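Glycosyl hydrolase, family 38 (Enterococcus faecalis, PDB 5KBP) probably hydrolyses alpha-linked mannose from carbohydrate chains as a family 38 alpha-mannosidase. Local coordinates at residues A[519-524]-A[595-600]. Residues are numbered along the deposited sequence; the frame is centred on the assembly and turned at random.
Sequences GSLLAQ and KENSPV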
loop_
_atom_site.group_PDB
_atom_site.type_symbol
_atom_site.label_atom_id
_atom_site.label_comp_id
_atom_site.label_asym_id
_atom_site.label_seq_id
_atom_site.Cartn_x
_atom_site.Cartn_y
_atom_site.Cartn_z
ATOM N N GLY A 519 -29.138 31.158 27.436
ATOM C CA GLY A 519 -29.735 31.728 26.247
ATOM C C GLY A 519 -30.829 30.842 25.683
ATOM O O GLY A 519 -31.152 29.781 26.215
ATOM N N SER A 520 -31.399 31.310 24.577
ATOM C CA SER A 520 -32.483 30.596 23.923
ATOM C C SER A 520 -31.940 29.467 23.056
ATOM O O SER A 520 -30.865 29.575 22.456
ATOM C CB SER A 520 -33.315 31.551 23.067
ATOM O OG SER A 520 -33.922 32.555 23.862
ATOM N N LEU A 521 -32.697 28.374 23.000
ATOM C CA LEU A 521 -32.338 27.255 22.140
ATOM C C LEU A 521 -32.338 27.694 20.682
ATOM O O LEU A 521 -33.267 28.365 20.222
ATOM C CB LEU A 521 -33.314 26.096 22.349
ATOM C CG LEU A 521 -33.457 25.586 23.785
ATOM C CD1 LEU A 521 -34.463 24.446 23.860
ATOM C CD2 LEU A 521 -32.110 25.151 24.334
ATOM N N LEU A 522 -31.285 27.316 19.954
ATOM C CA LEU A 522 -31.147 27.750 18.568
ATOM C C LEU A 522 -32.214 27.142 17.668
ATOM O O LEU A 522 -32.590 27.751 16.660
ATOM C CB LEU A 522 -29.757 27.398 18.041
ATOM C CG LEU A 522 -28.569 28.128 18.667
ATOM C CD1 LEU A 522 -27.266 27.656 18.038
ATOM C CD2 LEU A 522 -28.724 29.633 18.518
ATOM N N ALA A 523 -32.714 25.958 18.007
ATOM C CA ALA A 523 -33.625 25.220 17.145
ATOM C C ALA A 523 -35.050 25.286 17.678
ATOM O O ALA A 523 -35.273 25.266 18.893
ATOM C CB ALA A 523 -33.191 23.758 17.012
ATOM N N GLN A 524 -36.008 25.365 16.754
ATOM C CA GLN A 524 -37.436 25.275 17.045
ATOM C C GLN A 524 -37.951 23.997 16.396
ATOM O O GLN A 524 -38.360 24.008 15.226
ATOM C CB GLN A 524 -38.191 26.499 16.520
ATOM C CG GLN A 524 -37.795 27.819 17.177
ATOM C CD GLN A 524 -36.446 28.333 16.708
ATOM O OE1 GLN A 524 -36.125 28.278 15.521
ATOM N NE2 GLN A 524 -35.646 28.831 17.644
ATOM N N LYS A 595 -31.603 16.444 16.212
ATOM C CA LYS A 595 -30.690 15.611 16.986
ATOM C C LYS A 595 -30.129 16.335 18.202
ATOM O O LYS A 595 -30.142 15.791 19.310
ATOM C CB LYS A 595 -29.543 15.119 16.093
ATOM C CG LYS A 595 -29.975 14.162 14.994
ATOM C CD LYS A 595 -30.540 12.878 15.575
ATOM C CE LYS A 595 -30.981 11.921 14.483
ATOM N NZ LYS A 595 -31.536 10.659 15.045
ATOM N N GLU A 596 -29.628 17.552 18.017
ATOM C CA GLU A 596 -29.093 18.350 19.109
ATOM C C GLU A 596 -29.787 19.703 19.141
ATOM O O GLU A 596 -30.163 20.251 18.102
ATOM C CB GLU A 596 -27.577 18.544 18.970
ATOM C CG GLU A 596 -26.763 17.273 19.158
ATOM C CD GLU A 596 -25.331 17.421 18.679
ATOM O OE1 GLU A 596 -25.096 17.302 17.458
ATOM O OE2 GLU A 596 -24.442 17.664 19.521
ATOM N N ASN A 597 -29.958 20.234 20.349
ATOM C CA ASN A 597 -30.549 21.557 20.525
ATOM C C ASN A 597 -30.045 22.144 21.834
ATOM O O ASN A 597 -30.305 21.589 22.905
ATOM C CB ASN A 597 -32.078 21.491 20.513
ATOM C CG ASN A 597 -32.719 22.861 20.384
ATOM O OD1 ASN A 597 -32.040 23.853 20.112
ATOM N ND2 ASN A 597 -34.031 22.922 20.571
ATOM N N SER A 598 -29.332 23.258 21.739
ATOM C CA SER A 598 -28.757 23.922 22.900
ATOM C C SER A 598 -28.652 25.406 22.578
ATOM O O SER A 598 -28.820 25.812 21.426
ATOM C CB SER A 598 -27.382 23.339 23.250
ATOM O OG SER A 598 -26.408 23.723 22.295
ATOM N N PRO A 599 -28.393 26.242 23.589
ATOM C CA PRO A 599 -28.207 27.676 23.305
ATOM C C PRO A 599 -27.017 27.981 22.409
ATOM O O PRO A 599 -26.944 29.091 21.867
ATOM C CB PRO A 599 -28.026 28.287 24.701
ATOM C CG PRO A 599 -28.742 27.354 25.608
ATOM C CD PRO A 599 -28.516 25.985 25.034
ATOM N N VAL A 600 -26.091 27.043 22.228
ATOM C CA VAL A 600 -24.882 27.294 21.452
ATOM C C VAL A 600 -24.774 26.429 20.206
ATOM O O VAL A 600 -23.947 26.736 19.333
ATOM C CB VAL A 600 -23.612 27.123 22.315
ATOM C CG1 VAL A 600 -23.653 28.054 23.516
ATOM C CG2 VAL A 600 -23.460 25.675 22.755
#
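Asn597 and Ala523 join two antiparallel sheets of the galactose mutarotase-like part of the chain at their rims: Asn597 ends the edge strand 591-597, just before the tight hairpin turn into strand 601-613, and Ala523 begins strand 523-524 of the other sheet. With CG anti to its own backbone N (chi1 -167°), Asn597 reaches across to Ala523. Ala523 CB lies 3.5 Å from Asn597 CG, under the face of the amide. Beyond CG the amide grips both polar backbone atoms of Ala523. OD1 accepts from the Ala523 N at 3.1 Å, the donor standing above the carbonyl plane, and ND2 gives a more bent bond to the Ala523 O. Asparagine suits this place because one short side chain offers acceptor and donor, much as a peptide would, between residues whose backbones are not bonded to each other. Alanine's small methyl fits beneath the amide and also touches Ala602 and Tyr604 of strand 601-613.

The Leu521 side chain crosses that of Asn597 at about a right angle, its CB 3.4 Å from Asn597 OD1 and CD1 beside ND2, while CD2 rests 3.8 Å from Pro599 CD. Leu522 donates its N to the Ser598 O in a nearly straight bond (168°), and its CD1 packs on the Val600 backbone. Proline suits the turn because its ring holds phi near the -63° found there; Ser598 OG is hydrogen-bonded to Lys601 O across it. Gly519 has backbone angles that would press a CB against the preceding carbonyl O. Pro599 CA-H points at the Ser520 O, 3.4 Å from CA, and Pro599 CG touches the Gly519 O at 3.5 Å.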